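Local coordinates for taurine:2-oxoglutarate aminotransferase (Bifidobacterium kashiwanohense PV20-2, PDB 6JIX), which probably transfers the amino group of taurine to 2-oxoglutarate, as a class-III aminotransferase that uses pyridoxal 5'-phosphate as cofactor, at residues R109-N114 against G291-S296; N225-P230 against G368-L373. All coordinates share one frame; numbering follows the deposited sequence.

Contact 1: residues R109-N114 against G291-S296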
loop_
_atom_site.group_PDB
_atom_site.type_symbol
_atom_site.label_atom_id
_atom_site.label_comp_id
_atom_site.label_asym_id
_atom_site.label_seq_id
_atom_site.Cartn_x
_atom_site.Cartn_y
_atom_site.Cartn_z
ATOM N N ARG A 109 5.444 19.708 -3.663
ATOM C CA ARG A 109 4.364 18.785 -3.969
ATOM C C ARG A 109 4.356 17.634 -2.967
ATOM O O ARG A 109 5.304 17.436 -2.202
ATOM C CB ARG A 109 4.481 18.258 -5.408
ATOM C CG ARG A 109 4.632 19.342 -6.448
ATOM C CD ARG A 109 4.700 18.766 -7.869
ATOM N NE ARG A 109 4.588 19.832 -8.859
ATOM C CZ ARG A 109 3.435 20.352 -9.263
ATOM N NH1 ARG A 109 2.300 19.885 -8.772
ATOM N NH2 ARG A 109 3.414 21.344 -10.143
ATOM N N VAL A 110 3.244 16.898 -2.960
ATOM C CA VAL A 110 3.083 15.696 -2.153
ATOM C C VAL A 110 2.609 14.550 -3.051
ATOM O O VAL A 110 1.674 14.714 -3.850
ATOM C CB VAL A 110 2.100 15.927 -0.992
ATOM C CG1 VAL A 110 1.794 14.619 -0.299
ATOM C CG2 VAL A 110 2.683 16.935 -0.031
ATOM N N PHE A 111 3.256 13.394 -2.929
ATOM C CA PHE A 111 2.856 12.198 -3.664
ATOM C C PHE A 111 2.169 11.245 -2.692
ATOM O O PHE A 111 2.834 10.619 -1.858
ATOM C CB PHE A 111 4.052 11.521 -4.328
ATOM C CG PHE A 111 3.666 10.330 -5.146
ATOM C CD1 PHE A 111 2.986 10.492 -6.346
ATOM C CD2 PHE A 111 3.921 9.052 -4.691
ATOM C CE1 PHE A 111 2.607 9.407 -7.100
ATOM C CE2 PHE A 111 3.543 7.965 -5.436
ATOM C CZ PHE A 111 2.877 8.148 -6.651
ATOM N N PHE A 112 0.846 11.122 -2.806
ATOM C CA PHE A 112 0.086 10.352 -1.834
ATOM C C PHE A 112 0.131 8.863 -2.160
ATOM O O PHE A 112 -0.007 8.451 -3.319
ATOM C CB PHE A 112 -1.364 10.841 -1.778
ATOM C CG PHE A 112 -1.534 12.161 -1.064
ATOM C CD1 PHE A 112 -1.220 12.284 0.285
ATOM C CD2 PHE A 112 -2.007 13.282 -1.745
ATOM C CE1 PHE A 112 -1.360 13.503 0.942
ATOM C CE2 PHE A 112 -2.148 14.503 -1.100
ATOM C CZ PHE A 112 -1.815 14.614 0.248
ATOM N N THR A 113 0.290 8.056 -1.115
ATOM C CA THR A 113 0.344 6.606 -1.222
ATOM C C THR A 113 -0.627 6.008 -0.216
ATOM O O THR A 113 -1.420 6.726 0.390
ATOM C CB THR A 113 1.753 6.095 -0.946
ATOM O OG1 THR A 113 2.076 6.393 0.416
ATOM C CG2 THR A 113 2.759 6.775 -1.865
ATOM N N ASN A 114 -0.591 4.700 -0.044
ATOM C CA ASN A 114 -1.492 4.032 0.879
ATOM C C ASN A 114 -0.918 3.849 2.270
ATOM O O ASN A 114 -1.684 3.573 3.201
ATOM C CB ASN A 114 -1.906 2.678 0.313
ATOM C CG ASN A 114 -2.926 2.825 -0.774
ATOM O OD1 ASN A 114 -3.722 3.762 -0.738
ATOM N ND2 ASN A 114 -2.894 1.934 -1.769
ATOM N N GLY A 291 -0.436 7.502 3.069
ATOM C CA GLY A 291 0.975 7.786 3.215
ATOM C C GLY A 291 1.396 8.762 2.139
ATOM O O GLY A 291 0.540 9.218 1.371
ATOM N N GLY A 292 2.685 9.071 2.032
ATOM C CA GLY A 292 3.088 9.971 0.969
ATOM C C GLY A 292 4.567 10.295 0.992
ATOM O O GLY A 292 5.331 9.831 1.855
ATOM N N VAL A 293 4.958 11.084 -0.012
ATOM C CA VAL A 293 6.300 11.633 -0.162
ATOM C C VAL A 293 6.144 13.131 -0.356
ATOM O O VAL A 293 5.423 13.566 -1.261
ATOM C CB VAL A 293 7.065 11.026 -1.356
ATOM C CG1 VAL A 293 8.532 11.388 -1.273
ATOM C CG2 VAL A 293 6.873 9.520 -1.425
ATOM N N VAL A 294 6.793 13.911 0.487
ATOM C CA VAL A 294 6.901 15.349 0.285
ATOM C C VAL A 294 8.209 15.622 -0.445
ATOM O O VAL A 294 9.283 15.174 -0.011
ATOM C CB VAL A 294 6.858 16.097 1.622
ATOM C CG1 VAL A 294 6.752 17.580 1.369
ATOM C CG2 VAL A 294 5.722 15.561 2.478
ATOM N N VAL A 295 8.126 16.333 -1.563
ATOM C CA VAL A 295 9.293 16.522 -2.404
ATOM C C VAL A 295 9.617 18.005 -2.476
ATOM O O VAL A 295 8.735 18.863 -2.426
ATOM C CB VAL A 295 9.098 15.906 -3.816
ATOM C CG1 VAL A 295 8.609 14.467 -3.707
ATOM C CG2 VAL A 295 8.134 16.726 -4.649
ATOM N N SER A 296 10.907 18.297 -2.591
ATOM C CA SER A 296 11.441 19.642 -2.717
ATOM C C SER A 296 10.993 20.308 -4.026
ATOM O O SER A 296 10.503 19.660 -4.962
ATOM C CB SER A 296 12.958 19.572 -2.695
ATOM O OG SER A 296 13.380 18.891 -3.866
#

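Contact 2: residues N225-P230 against G368-L373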
loop_
_atom_site.group_PDB
_atom_site.type_symbol
_atom_site.label_atom_id
_atom_site.label_comp_id
_atom_site.label_asym_id
_atom_site.label_seq_id
_atom_site.Cartn_x
_atom_site.Cartn_y
_atom_site.Cartn_z
ATOM N N ASN A 225 12.818 0.048 16.010
ATOM C CA ASN A 225 14.006 -0.624 16.512
ATOM C C ASN A 225 14.599 0.070 17.735
ATOM O O ASN A 225 15.747 -0.222 18.093
ATOM C CB ASN A 225 15.064 -0.744 15.407
ATOM C CG ASN A 225 14.865 -1.974 14.553
ATOM O OD1 ASN A 225 15.479 -3.019 14.783
ATOM N ND2 ASN A 225 13.994 -1.862 13.562
ATOM N N GLY A 226 13.859 0.984 18.367
ATOM C CA GLY A 226 14.204 1.367 19.726
ATOM C C GLY A 226 14.316 2.833 20.084
ATOM O O GLY A 226 14.945 3.154 21.085
ATOM N N VAL A 227 13.718 3.728 19.306
ATOM C CA VAL A 227 13.827 5.164 19.566
ATOM C C VAL A 227 15.291 5.494 19.803
ATOM O O VAL A 227 15.661 6.030 20.852
ATOM C CB VAL A 227 12.956 5.598 20.763
ATOM C CG1 VAL A 227 12.833 7.103 20.818
ATOM C CG2 VAL A 227 11.577 4.972 20.662
ATOM N N ILE A 228 16.132 5.195 18.818
ATOM C CA ILE A 228 17.582 5.326 18.966
ATOM C C ILE A 228 17.933 6.761 18.588
ATOM O O ILE A 228 18.274 7.067 17.446
ATOM C CB ILE A 228 18.341 4.293 18.136
ATOM C CG1 ILE A 228 17.671 2.918 18.277
ATOM C CG2 ILE A 228 19.791 4.203 18.600
ATOM C CD1 ILE A 228 17.961 1.956 17.148
ATOM N N LEU A 229 17.839 7.651 19.574
ATOM C CA LEU A 229 18.227 9.037 19.390
ATOM C C LEU A 229 19.664 9.107 18.874
ATOM O O LEU A 229 20.550 8.456 19.443
ATOM C CB LEU A 229 18.104 9.801 20.706
ATOM C CG LEU A 229 16.713 9.725 21.336
ATOM C CD1 LEU A 229 16.725 10.301 22.743
ATOM C CD2 LEU A 229 15.660 10.423 20.440
ATOM N N PRO A 230 19.918 9.851 17.800
ATOM C CA PRO A 230 21.276 9.940 17.247
ATOM C C PRO A 230 22.169 10.803 18.112
ATOM O O PRO A 230 21.681 11.706 18.812
ATOM C CB PRO A 230 21.045 10.599 15.877
ATOM C CG PRO A 230 19.813 11.418 16.086
ATOM C CD PRO A 230 18.941 10.582 16.985
ATOM N N GLY A 368 9.720 14.181 23.100
ATOM C CA GLY A 368 8.268 14.297 23.045
ATOM C C GLY A 368 7.617 13.107 23.729
ATOM O O GLY A 368 7.926 12.752 24.874
ATOM N N LEU A 369 6.681 12.483 23.038
ATOM C CA LEU A 369 6.092 11.242 23.511
ATOM C C LEU A 369 6.620 10.058 22.695
ATOM O O LEU A 369 5.887 9.127 22.371
ATOM C CB LEU A 369 4.567 11.337 23.494
ATOM C CG LEU A 369 4.032 12.324 24.543
ATOM C CD1 LEU A 369 2.552 12.607 24.367
ATOM C CD2 LEU A 369 4.310 11.805 25.941
ATOM N N PHE A 370 7.910 10.112 22.352
ATOM C CA PHE A 370 8.636 9.103 21.572
ATOM C C PHE A 370 9.785 8.597 22.451
ATOM O O PHE A 370 10.828 9.254 22.564
ATOM C CB PHE A 370 9.146 9.721 20.268
ATOM C CG PHE A 370 9.404 8.731 19.167
ATOM C CD1 PHE A 370 8.600 7.605 19.006
ATOM C CD2 PHE A 370 10.444 8.938 18.268
ATOM C CE1 PHE A 370 8.845 6.693 17.966
ATOM C CE2 PHE A 370 10.693 8.033 17.232
ATOM C CZ PHE A 370 9.894 6.909 17.082
ATOM N N SER A 371 9.624 7.416 23.047
ATOM C CA SER A 371 10.507 7.021 24.137
ATOM C C SER A 371 10.652 5.509 24.180
ATOM O O SER A 371 9.793 4.772 23.687
ATOM C CB SER A 371 9.970 7.524 25.485
ATOM O OG SER A 371 9.031 6.603 26.024
ATOM N N ALA A 372 11.747 5.058 24.798
ATOM C CA ALA A 372 12.035 3.635 24.930
ATOM C C ALA A 372 13.020 3.396 26.070
ATOM O O ALA A 372 13.846 4.254 26.399
ATOM C CB ALA A 372 12.596 3.052 23.626
ATOM N N LEU A 373 12.939 2.203 26.648
ATOM C CA LEU A 373 13.880 1.734 27.651
ATOM C C LEU A 373 14.693 0.571 27.090
ATOM O O LEU A 373 14.132 -0.350 26.473
ATOM C CB LEU A 373 13.146 1.292 28.912
ATOM C CG LEU A 373 12.300 2.362 29.610
ATOM C CD1 LEU A 373 11.647 1.776 30.863
ATOM C CD2 LEU A 373 13.109 3.621 29.932
#

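Contact 1: residues R109-N114 against G291-S296
Gly291 opens an antiparallel ladder with Thr113 that joins strand 107-113, outermost of the sheet within this chain, to strand 291-296 in the seven-stranded mixed sheet of the PLP-dependent aminotransferase fold. The short strand axes run at 162° to each other, and five backbone hydrogen bonds link them. Gly291 O accepts a hydrogen bond from Thr113 N at 2.8 Å; Gly291 N returns a bond to Thr113 O. Gly291 O also lies in the plane of the Phe112 ring, 3.7 Å from Phe112 CD1. Gly292 follows, facing Phe112 as a non-hydrogen-bonded pair with their CA atoms 4.1 Å apart. Val293 pairs with Phe111 through both backbone bonds, Phe111 N to Val293 O being 2.7 Å. On this face, shared with Thr113 and Val295, helix 116-131 packs against Phe111, Thr113 and Val293. Val294 turns to the opposite face with Val110 and Phe112, where helix 89-102 packs on Val110 and Phe112. Val294 CG2, anti to the carbonyl carbon, meets Val110 CG2 at 4.2 Å. Val295 N donates a nearly straight bond (173°) to Arg109 O. The Arg109 guanidinium leads away from this pairing, its NH2 bonding Ser16 O of the second subunit, whereas Arg109 CB stays behind, 4.0 Å from Val295 CG2.

Contact 2: residues N225-P230 against G368-L373
Val227 carries this contact, directing its side chain at strand 370-376 from the loop between strand 213-219 and helix 234-245. Val227 CB lies 3.8 Å from Ala372 CB, and from there the two methyls diverge. With Val227 CG1 anti to the backbone N (chi1 -167°), that branch reaches over one face of the Phe370 ring, 4.2 Å from the centroid and 22° off the normal, a CH-pi contact offset toward the rim. Val227 CG1 also rests 3.4 Å from Phe370 O. The other methyl, Val227 CG2, meets Ser371 O at 3.5 Å and Ala372 CB at 3.7 Å. Shortening Val227 to an alanine removes both methyls and would probably leave the Phe370 face without its CH-pi partner and open a gap where CG2 met Ala372 CB. Just before the valine, Gly226 O approaches Ala372 CB to 3.5 Å. Polar anchoring comes from strand 361-367, where Arg365 donates NE to Val227 O and NH2 to Gly226 O. The loop thus packs beside the central strand of a three-stranded antiparallel sheet, flanked by 361-367 and 415-418, while helix 336-357 packs on Ser371, whose CB points away from the loop.

The segments alternate along the chain: 109-114, then 225-230, 291-296 and 368-373, so the two contacts cross in sequence, and all four segments belong to the class-III aminotransferase region. The contact centres are 25 Å apart and their nearest atoms about 16 Å, so they do not touch. Contact 1 lies within the seven-stranded sheet, whereas contact 2 sets the loop that follows strand 213-219 of that sheet against the separate three-stranded sheet 361-367, 370-376 and 415-418. Each lies near a bound pyridoxal 5'-phosphate, not established to be the same molecule: the Asn114 side chain is about 5 Å from one, the Phe370 side chain about 7 Å. The loop after strand 107-113 and strand 370-376 thus each adjoin a cofactor.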